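PDB 4B7H: catalase from Corynebacterium glutamicum, which breaks hydrogen peroxide down to water and oxygen at a haem group, and is inhibited by nitric oxide. Local coordinates for residues H81-V86 with V307-L312; K91-Q96 with T132-Y137; I323-L328 with R365-N370. All blocks are in the same frame, centred on the assembly; numbering follows the deposited sequence.

Contact 1 (H81-V86 with V307-L312)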
loop_
_atom_site.group_PDB
_atom_site.type_symbol
_atom_site.label_atom_id
_atom_site.label_comp_id
_atom_site.label_asym_id
_atom_site.label_seq_id
_atom_site.Cartn_x
_atom_site.Cartn_y
_atom_site.Cartn_z
ATOM N N HIS A 81 -2.141 -38.092 8.808
ATOM C CA HIS A 81 -2.401 -39.494 8.475
ATOM C C HIS A 81 -3.726 -39.965 9.081
ATOM O O HIS A 81 -3.896 -39.948 10.301
ATOM C CB HIS A 81 -1.271 -40.382 9.005
ATOM C CG HIS A 81 0.045 -40.158 8.332
ATOM N ND1 HIS A 81 0.593 -41.066 7.452
ATOM C CD2 HIS A 81 0.925 -39.132 8.412
ATOM C CE1 HIS A 81 1.753 -40.607 7.015
ATOM N NE2 HIS A 81 1.975 -39.432 7.579
ATOM N N ILE A 82 -4.661 -40.402 8.242
ATOM C CA ILE A 82 -5.924 -40.946 8.741
ATOM C C ILE A 82 -5.766 -42.427 9.093
ATOM O O ILE A 82 -5.232 -43.206 8.298
ATOM C CB ILE A 82 -7.051 -40.756 7.709
ATOM C CG1 ILE A 82 -7.150 -39.283 7.301
ATOM C CG2 ILE A 82 -8.374 -41.267 8.250
ATOM C CD1 ILE A 82 -7.302 -38.314 8.476
ATOM N N THR A 83 -6.226 -42.816 10.284
ATOM C CA THR A 83 -6.093 -44.201 10.747
ATOM C C THR A 83 -7.429 -44.845 11.146
ATOM O O THR A 83 -7.481 -46.034 11.474
ATOM C CB THR A 83 -5.098 -44.327 11.932
ATOM O OG1 THR A 83 -5.593 -43.599 13.065
ATOM C CG2 THR A 83 -3.713 -43.804 11.550
ATOM N N GLU A 84 -8.499 -44.055 11.127
ATOM C CA GLU A 84 -9.834 -44.545 11.453
ATOM C C GLU A 84 -10.780 -44.297 10.284
ATOM O O GLU A 84 -10.435 -43.576 9.352
ATOM C CB GLU A 84 -10.360 -43.833 12.698
ATOM C CG GLU A 84 -9.552 -44.103 13.947
ATOM C CD GLU A 84 -9.818 -45.484 14.519
ATOM O OE1 GLU A 84 -11.001 -45.884 14.597
ATOM O OE2 GLU A 84 -8.844 -46.173 14.882
ATOM N N ASP A 85 -11.959 -44.912 10.326
ATOM C CA ASP A 85 -12.991 -44.661 9.321
ATOM C C ASP A 85 -14.071 -43.734 9.886
ATOM O O ASP A 85 -14.907 -44.164 10.684
ATOM C CB ASP A 85 -13.600 -45.987 8.844
ATOM C CG ASP A 85 -14.551 -45.815 7.674
ATOM O OD1 ASP A 85 -14.951 -44.670 7.375
ATOM O OD2 ASP A 85 -14.905 -46.832 7.048
ATOM N N VAL A 86 -14.050 -42.465 9.471
ATOM C CA VAL A 86 -15.073 -41.499 9.885
ATOM C C VAL A 86 -15.995 -41.129 8.721
ATOM O O VAL A 86 -16.706 -40.124 8.776
ATOM C CB VAL A 86 -14.463 -40.211 10.517
ATOM C CG1 VAL A 86 -13.782 -40.547 11.831
ATOM C CG2 VAL A 86 -13.489 -39.519 9.554
ATOM N N VAL A 307 -9.433 -40.106 14.953
ATOM C CA VAL A 307 -9.485 -39.909 13.509
ATOM C C VAL A 307 -8.155 -40.327 12.887
ATOM O O VAL A 307 -8.118 -41.057 11.890
ATOM C CB VAL A 307 -9.781 -38.432 13.144
ATOM C CG1 VAL A 307 -9.759 -38.241 11.634
ATOM C CG2 VAL A 307 -11.121 -37.995 13.729
ATOM N N GLY A 308 -7.061 -39.860 13.480
ATOM C CA GLY A 308 -5.735 -40.107 12.934
ATOM C C GLY A 308 -4.697 -39.339 13.726
ATOM O O GLY A 308 -4.911 -39.063 14.905
ATOM N N TYR A 309 -3.568 -39.012 13.102
ATOM C CA TYR A 309 -2.548 -38.210 13.767
ATOM C C TYR A 309 -1.899 -37.285 12.753
ATOM O O TYR A 309 -1.994 -37.512 11.543
ATOM C CB TYR A 309 -1.480 -39.100 14.423
ATOM C CG TYR A 309 -0.582 -39.833 13.441
ATOM C CD1 TYR A 309 -0.930 -41.087 12.949
ATOM C CD2 TYR A 309 0.621 -39.275 13.015
ATOM C CE1 TYR A 309 -0.108 -41.758 12.047
ATOM C CE2 TYR A 309 1.447 -39.930 12.117
ATOM C CZ TYR A 309 1.082 -41.174 11.635
ATOM O OH TYR A 309 1.916 -41.823 10.741
ATOM N N PHE A 310 -1.225 -36.246 13.234
ATOM C CA PHE A 310 -0.352 -35.483 12.355
ATOM C C PHE A 310 1.033 -35.350 12.974
ATOM O O PHE A 310 1.199 -35.439 14.197
ATOM C CB PHE A 310 -0.964 -34.138 11.900
ATOM C CG PHE A 310 -1.072 -33.089 12.977
ATOM C CD1 PHE A 310 0.035 -32.334 13.346
ATOM C CD2 PHE A 310 -2.300 -32.812 13.571
ATOM C CE1 PHE A 310 -0.070 -31.344 14.312
ATOM C CE2 PHE A 310 -2.414 -31.826 14.546
ATOM C CZ PHE A 310 -1.294 -31.095 14.917
ATOM N N ILE A 311 2.026 -35.181 12.110
ATOM C CA ILE A 311 3.424 -35.148 12.502
ATOM C C ILE A 311 4.084 -33.945 11.841
ATOM O O ILE A 311 3.766 -33.611 10.696
ATOM C CB ILE A 311 4.130 -36.479 12.107
ATOM C CG1 ILE A 311 5.589 -36.506 12.564
ATOM C CG2 ILE A 311 3.985 -36.768 10.606
ATOM C CD1 ILE A 311 6.244 -37.879 12.421
ATOM N N LEU A 312 4.962 -33.265 12.574
ATOM C CA LEU A 312 5.693 -32.138 12.001
ATOM C C LEU A 312 7.101 -32.621 11.685
ATOM O O LEU A 312 7.881 -32.922 12.602
ATOM C CB LEU A 312 5.736 -30.952 12.967
ATOM C CG LEU A 312 4.375 -30.469 13.476
ATOM C CD1 LEU A 312 4.536 -29.264 14.405
ATOM C CD2 LEU A 312 3.447 -30.140 12.313
#

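Contact 2 (K91-Q96 with T132-Y137)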
loop_
_atom_site.group_PDB
_atom_site.type_symbol
_atom_site.label_atom_id
_atom_site.label_comp_id
_atom_site.label_asym_id
_atom_site.label_seq_id
_atom_site.Cartn_x
_atom_site.Cartn_y
_atom_site.Cartn_z
ATOM N N LYS A 91 -17.715 -36.467 4.447
ATOM C CA LYS A 91 -17.215 -36.801 3.126
ATOM C C LYS A 91 -15.959 -36.008 2.794
ATOM O O LYS A 91 -15.439 -36.120 1.681
ATOM C CB LYS A 91 -18.278 -36.519 2.062
ATOM C CG LYS A 91 -18.595 -35.032 1.884
ATOM C CD LYS A 91 -19.560 -34.784 0.730
ATOM C CE LYS A 91 -19.855 -33.299 0.556
ATOM N NZ LYS A 91 -20.826 -33.073 -0.548
ATOM N N ALA A 92 -15.470 -35.207 3.741
ATOM C CA ALA A 92 -14.300 -34.368 3.465
ATOM C C ALA A 92 -13.137 -35.255 3.005
ATOM O O ALA A 92 -12.791 -36.232 3.671
ATOM C CB ALA A 92 -13.913 -33.549 4.698
ATOM N N ASP A 93 -12.552 -34.922 1.860
ATOM C CA ASP A 93 -11.573 -35.801 1.236
ATOM C C ASP A 93 -10.399 -36.156 2.147
ATOM O O ASP A 93 -10.022 -37.325 2.248
ATOM C CB ASP A 93 -11.075 -35.221 -0.086
ATOM C CG ASP A 93 -10.357 -36.252 -0.925
ATOM O OD1 ASP A 93 -11.048 -37.087 -1.560
ATOM O OD2 ASP A 93 -9.103 -36.233 -0.944
ATOM N N LEU A 94 -9.844 -35.163 2.839
ATOM C CA LEU A 94 -8.654 -35.400 3.659
ATOM C C LEU A 94 -8.916 -36.357 4.828
ATOM O O LEU A 94 -7.968 -36.907 5.396
ATOM C CB LEU A 94 -8.070 -34.088 4.199
ATOM C CG LEU A 94 -8.695 -33.526 5.486
ATOM C CD1 LEU A 94 -7.813 -32.415 6.045
ATOM C CD2 LEU A 94 -10.115 -33.009 5.253
ATOM N N PHE A 95 -10.185 -36.544 5.196
ATOM C CA PHE A 95 -10.531 -37.364 6.362
ATOM C C PHE A 95 -10.951 -38.787 5.996
ATOM O O PHE A 95 -11.300 -39.572 6.877
ATOM C CB PHE A 95 -11.640 -36.698 7.193
ATOM C CG PHE A 95 -11.199 -35.464 7.941
ATOM C CD1 PHE A 95 -9.930 -35.380 8.507
ATOM C CD2 PHE A 95 -12.072 -34.395 8.096
ATOM C CE1 PHE A 95 -9.538 -34.234 9.200
ATOM C CE2 PHE A 95 -11.693 -33.250 8.786
ATOM C CZ PHE A 95 -10.427 -33.172 9.341
ATOM N N GLN A 96 -10.923 -39.120 4.707
ATOM C CA GLN A 96 -11.309 -40.467 4.266
ATOM C C GLN A 96 -10.237 -41.509 4.627
ATOM O O GLN A 96 -9.075 -41.163 4.840
ATOM C CB GLN A 96 -11.626 -40.471 2.765
ATOM C CG GLN A 96 -12.733 -39.496 2.365
ATOM C CD GLN A 96 -14.014 -39.703 3.155
ATOM O OE1 GLN A 96 -14.655 -40.755 3.059
ATOM N NE2 GLN A 96 -14.396 -38.701 3.947
ATOM N N THR A 132 -5.319 -30.193 0.869
ATOM C CA THR A 132 -6.137 -31.319 0.421
ATOM C C THR A 132 -6.381 -31.302 -1.086
ATOM O O THR A 132 -6.161 -30.288 -1.763
ATOM C CB THR A 132 -7.509 -31.414 1.164
ATOM O OG1 THR A 132 -8.535 -30.752 0.411
ATOM C CG2 THR A 132 -7.439 -30.840 2.572
ATOM N N GLU A 133 -6.863 -32.429 -1.599
ATOM C CA GLU A 133 -7.153 -32.574 -3.022
ATOM C C GLU A 133 -8.380 -31.762 -3.437
ATOM O O GLU A 133 -8.629 -31.575 -4.624
ATOM C CB GLU A 133 -7.348 -34.050 -3.384
ATOM C CG GLU A 133 -6.097 -34.906 -3.185
ATOM C CD GLU A 133 -6.322 -36.375 -3.505
ATOM O OE1 GLU A 133 -7.301 -36.697 -4.212
ATOM O OE2 GLU A 133 -5.516 -37.210 -3.041
ATOM N N GLU A 134 -9.151 -31.293 -2.458
ATOM C CA GLU A 134 -10.320 -30.453 -2.732
ATOM C C GLU A 134 -10.120 -29.037 -2.192
ATOM O O GLU A 134 -11.085 -28.302 -1.956
ATOM C CB GLU A 134 -11.612 -31.107 -2.210
ATOM C CG GLU A 134 -11.884 -32.424 -2.942
ATOM C CD GLU A 134 -13.152 -33.166 -2.546
ATOM O OE1 GLU A 134 -13.814 -32.802 -1.556
ATOM O OE2 GLU A 134 -13.479 -34.153 -3.244
ATOM N N GLY A 135 -8.856 -28.654 -2.024
ATOM C CA GLY A 135 -8.505 -27.308 -1.598
ATOM C C GLY A 135 -7.807 -27.262 -0.250
ATOM O O GLY A 135 -7.710 -28.275 0.451
ATOM N N ASN A 136 -7.306 -26.085 0.117
ATOM C CA ASN A 136 -6.683 -25.906 1.427
ATOM C C ASN A 136 -7.757 -25.837 2.500
ATOM O O ASN A 136 -8.656 -25.006 2.430
ATOM C CB ASN A 136 -5.819 -24.640 1.482
ATOM C CG ASN A 136 -4.613 -24.711 0.556
ATOM O OD1 ASN A 136 -4.198 -25.801 0.156
ATOM N ND2 ASN A 136 -4.042 -23.548 0.212
ATOM N N TYR A 137 -7.664 -26.730 3.480
ATOM C CA TYR A 137 -8.564 -26.716 4.624
ATOM C C TYR A 137 -7.758 -26.274 5.835
ATOM O O TYR A 137 -6.833 -26.980 6.262
ATOM C CB TYR A 137 -9.147 -28.115 4.859
ATOM C CG TYR A 137 -10.029 -28.216 6.088
ATOM C CD1 TYR A 137 -10.793 -27.133 6.510
ATOM C CD2 TYR A 137 -10.092 -29.391 6.834
ATOM C CE1 TYR A 137 -11.595 -27.218 7.636
ATOM C CE2 TYR A 137 -10.895 -29.480 7.967
ATOM C CZ TYR A 137 -11.641 -28.390 8.357
ATOM O OH TYR A 137 -12.435 -28.474 9.478
HETATM O O HOH W 1 -15.853 -34.388 -0.522
HETATM O O HOH W 2 -13.258 -32.202 0.941
HETATM O O HOH W 3 -7.357 -34.567 0.240
HETATM O O HOH W 4 -13.607 -36.764 -2.114
HETATM O O HOH W 5 -9.947 -37.008 -4.163
HETATM O O HOH W 6 -10.567 -32.351 1.730
#

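Contact 3 (I323-L328 with R365-N370). Unlike the reference sequence in segment 323-328: Ile-326 (reference Leu).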
loop_
_atom_site.group_PDB
_atom_site.type_symbol
_atom_site.label_atom_id
_atom_site.label_comp_id
_atom_site.label_asym_id
_atom_site.label_seq_id
_atom_site.Cartn_x
_atom_site.Cartn_y
_atom_site.Cartn_z
ATOM N N ILE A 323 6.338 -18.594 6.520
ATOM C CA ILE A 323 5.646 -18.507 7.809
ATOM C C ILE A 323 5.055 -17.109 8.015
ATOM O O ILE A 323 3.852 -16.969 8.244
ATOM C CB ILE A 323 6.548 -18.899 9.003
ATOM C CG1 ILE A 323 7.107 -20.314 8.811
ATOM C CG2 ILE A 323 5.780 -18.783 10.309
ATOM C CD1 ILE A 323 6.050 -21.407 8.700
ATOM N N GLU A 324 5.876 -16.066 7.903
ATOM C CA GLU A 324 5.323 -14.722 8.077
ATOM C C GLU A 324 4.213 -14.457 7.057
ATOM O O GLU A 324 3.185 -13.870 7.399
ATOM C CB GLU A 324 6.398 -13.631 8.012
ATOM C CG GLU A 324 5.846 -12.213 8.219
ATOM C CD GLU A 324 5.302 -11.954 9.622
ATOM O OE1 GLU A 324 5.687 -12.677 10.573
ATOM O OE2 GLU A 324 4.476 -11.021 9.778
ATOM N N GLN A 325 4.417 -14.923 5.823
ATOM C CA GLN A 325 3.469 -14.699 4.728
ATOM C C GLN A 325 2.371 -15.759 4.583
ATOM O O GLN A 325 1.519 -15.637 3.696
ATOM C CB GLN A 325 4.201 -14.602 3.387
ATOM C CG GLN A 325 5.102 -13.397 3.271
ATOM C CD GLN A 325 5.631 -13.192 1.865
ATOM O OE1 GLN A 325 5.700 -12.056 1.380
ATOM N NE2 GLN A 325 6.020 -14.290 1.200
ATOM N N ILE A 326 2.385 -16.812 5.398
ATOM C CA ILE A 326 1.262 -17.740 5.339
ATOM C C ILE A 326 -0.001 -16.991 5.754
ATOM O O ILE A 326 0.049 -16.070 6.578
ATOM C CB ILE A 326 1.496 -19.039 6.157
ATOM C CG1 ILE A 326 0.624 -20.174 5.608
ATOM C CG2 ILE A 326 1.252 -18.835 7.659
ATOM C CD1 ILE A 326 0.974 -21.547 6.160
ATOM N N ALA A 327 -1.115 -17.347 5.126
ATOM C CA ALA A 327 -2.378 -16.664 5.367
ATOM C C ALA A 327 -3.387 -17.695 5.842
ATOM O O ALA A 327 -4.179 -18.226 5.054
ATOM C CB ALA A 327 -2.862 -15.979 4.082
ATOM N N LEU A 328 -3.324 -18.028 7.125
ATOM C CA LEU A 328 -4.189 -19.069 7.673
ATOM C C LEU A 328 -5.559 -18.461 7.952
ATOM O O LEU A 328 -5.655 -17.347 8.459
ATOM C CB LEU A 328 -3.552 -19.670 8.926
ATOM C CG LEU A 328 -2.283 -20.479 8.587
ATOM C CD1 LEU A 328 -1.339 -20.622 9.776
ATOM C CD2 LEU A 328 -2.648 -21.865 8.043
ATOM N N ARG A 365 -3.099 -14.992 -2.169
ATOM C CA ARG A 365 -3.446 -16.398 -2.392
ATOM C C ARG A 365 -2.508 -17.066 -3.385
ATOM O O ARG A 365 -2.443 -18.294 -3.440
ATOM C CB ARG A 365 -4.869 -16.536 -2.932
ATOM C CG ARG A 365 -5.971 -16.079 -1.999
ATOM C CD ARG A 365 -6.378 -17.143 -1.036
ATOM N NE ARG A 365 -7.611 -16.769 -0.354
ATOM C CZ ARG A 365 -8.275 -17.580 0.458
ATOM N NH1 ARG A 365 -7.816 -18.808 0.666
ATOM N NH2 ARG A 365 -9.388 -17.169 1.055
ATOM N N ASP A 366 -1.798 -16.261 -4.175
ATOM C CA ASP A 366 -0.925 -16.786 -5.216
ATOM C C ASP A 366 0.494 -17.085 -4.717
ATOM O O ASP A 366 1.298 -17.694 -5.432
ATOM C CB ASP A 366 -0.880 -15.813 -6.396
ATOM C CG ASP A 366 -2.230 -15.688 -7.107
ATOM O OD1 ASP A 366 -2.998 -16.676 -7.122
ATOM O OD2 ASP A 366 -2.522 -14.604 -7.650
ATOM N N LEU A 367 0.826 -16.635 -3.511
ATOM C CA LEU A 367 2.156 -16.925 -2.981
ATOM C C LEU A 367 2.315 -18.426 -2.783
ATOM O O LEU A 367 1.347 -19.115 -2.448
ATOM C CB LEU A 367 2.384 -16.219 -1.649
ATOM C CG LEU A 367 2.402 -14.694 -1.701
ATOM C CD1 LEU A 367 2.513 -14.159 -0.294
ATOM C CD2 LEU A 367 3.554 -14.188 -2.560
ATOM N N PRO A 368 3.529 -18.942 -2.992
ATOM C CA PRO A 368 3.771 -20.387 -2.905
ATOM C C PRO A 368 3.104 -21.104 -1.712
ATOM O O PRO A 368 2.457 -22.136 -1.917
ATOM C CB PRO A 368 5.294 -20.461 -2.836
ATOM C CG PRO A 368 5.718 -19.330 -3.757
ATOM C CD PRO A 368 4.725 -18.215 -3.464
ATOM N N VAL A 369 3.235 -20.578 -0.498
ATOM C CA VAL A 369 2.711 -21.289 0.668
ATOM C C VAL A 369 1.172 -21.244 0.739
ATOM O O VAL A 369 0.543 -22.058 1.429
ATOM C CB VAL A 369 3.362 -20.760 1.973
ATOM C CG1 VAL A 369 2.807 -19.407 2.350
ATOM C CG2 VAL A 369 3.167 -21.729 3.107
ATOM N N ASN A 370 0.561 -20.304 0.018
ATOM C CA ASN A 370 -0.891 -20.136 0.072
ATOM C C ASN A 370 -1.662 -20.799 -1.066
ATOM O O ASN A 370 -2.886 -20.932 -0.989
ATOM C CB ASN A 370 -1.246 -18.657 0.183
ATOM C CG ASN A 370 -0.775 -18.062 1.490
ATOM O OD1 ASN A 370 -0.863 -18.714 2.536
ATOM N ND2 ASN A 370 -0.250 -16.833 1.445
#

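Contact 1 (H81-V86 with V307-L312)
His-81 and Ile-82 pair with Tyr-309 and Gly-308 where two antiparallel strands of the catalase beta-barrel meet, strand 73-82 reaching its end against strand 305-314. His-81 and Tyr-309 form a hydrogen-bonded pair: His-81 N gives a nearly straight bond to Tyr-309 O (2.8 Å), and Tyr-309 N returns one to His-81 O (3.0 Å). Their rings lie side by side on one face of the sheet, planes 1° apart but slid so far that they barely overlap. What meets instead is the Tyr-309 hydroxyl over the centre of the imidazole, Tyr-309 OH to His-81 CG 3.5 Å, and His-81 CB over the phenol in a CH-pi contact, 3.9 Å from the Tyr-309 centroid. Tyr-309 CG sits between its own backbone N and carbonyl carbon (chi1 70°), which lays the ring alongside that of His-81. Past the end of strand 73-82, Thr-83 N and Glu-84 N both donate to Val-307 O, the first in its carbonyl plane (3.0 Å), the second from above it (3.1 Å). On the other face Ile-82 CD1 packs on Val-307 CG1 (4.0 Å). Imidazole NE2 of His-81 bonds Glu-79; Val-307 and Gly-308, both opposite Val-273 of strand 270-279, make a classic beta bulge, while strand 100-108 flanks strand 73-82.

Contact 2 (K91-Q96 with T132-Y137)
Asp-93 and Glu-134 cross at about a right angle, Asp-93 CB lying 3.8 Å from Glu-134 CD, with their carboxylate planes 32° apart. The aspartate has CG anti to the backbone N (chi1 -165°), which sets its carboxylate between the side chains of Glu-133 and Glu-134. Such closely spaced carboxylates would be expected to repel one another, at least in the given position of Glu-133, and water mediates between them: one molecule donates to Asp-93 OD1 and Glu-134 OE2, another, in one of the two modelled positions of Glu-133, to Asp-93 OD1 and Glu-133 OE1, and a third donates to Asp-93 OD2 while accepting from Glu-133 N. A salt bridge from Asp-93 OD2 to Lys-99 probably offsets part of the negative charge. Glu-134 OE1 receives two further waters, which link it to Lys-91 O and Asp-93 N.

No direct hydrogen bond joins the segments. One side is the 3-10 turn 93-95; the other is the beta hairpin between strands 125-132 and 135-142, closed by a type I turn from Thr-132 to Gly-135. Within it Thr-132 OG1 accepts from Glu-134 N (3.0 Å), forming an ST turn, and donates to Gly-135 O (2.6 Å). A water ties the same hydroxyl to Leu-94 N.

On the apolar side of the contact, Thr-132 CG2 presses on Leu-94 CB at 3.7 Å. Leu-94 CD1 meets the edge of the Tyr-137 ring in its plane, 3.9 Å from Tyr-137 CD2, while Leu-94 CD2 covers the centre of one face of the neighbouring Phe-95 ring. Phe-95 and Tyr-137 themselves cross nearly at right angles, Phe-95 CE2 to Tyr-137 CE2 3.9 Å, and the phenol OH bonds Tyr-228.

Contact 3 (I323-L328 with R365-N370)
Asn-370 reads the backbone of 325-327 with both ends of its side-chain amide. Asn-370 ND2 donates to Gln-325 O at 3.1 Å, the acceptor lying close to the amide plane, and Asn-370 OD1 accepts from Ala-327 N at 2.9 Å with the donor tilted 23° from the carbonyl plane. With two bonds on two different atoms the amide cannot easily rotate, and its orientation is fixed further because ND2 also bonds Tyr-364 O and OD1 also takes Arg-129 NH1. These bonds satisfy polar groups in a fully buried contact.

The amide carbonyl also rests against carbon, Asn-370 OD1 3.7 Å from Ala-327 CB. Beside it, Ile-326 and Val-369 cross at about a right angle. Ile-326 CG1 is anti to the backbone N (chi1 -156°), and the chain runs on to put Ile-326 CD1 against Val-369 CG2 at 3.8 Å; the other valine branch, CG1, faces Ile-326 CA at the same distance. Farther out, Leu-367 CD1 comes across the amide of Gln-325, 3.8 Å from its NE2, while OE1 of that glutamine bonds the backbone of Gln-386 of the second subunit.

The Ile-326 side chain lies about 5 Å from the haem, which Leu-328 touches. Thus the chain leaving helix 319-324 is held between the segment that follows helix 343-359 and barrel strands 100-108 and 125-132, with Ile-326 packing on Ala-104 and Arg-129.

In the fold
From the N terminus, strand 73-82 leads into contact 1, whose other partner comes after 220 intervening residues, so its long loop encloses contact 2 entirely. Contact 2 closes a short loop of 35 residues, bringing the turn before strand 100-108 against the hairpin of 125-132 and 135-142. The two touch where Ile-82 packs on the backbone of Leu-94, and both reach the same sheet. Contact 3 follows in series, opening after strand 305-314 has passed into helix 319-324 and closing after 36 intervening residues, beyond helix 343-359. It stays clear of contact 1 but meets contact 2 at Asn-136 and Asn-370, and contacts 2 and 3 both touch the second subunit.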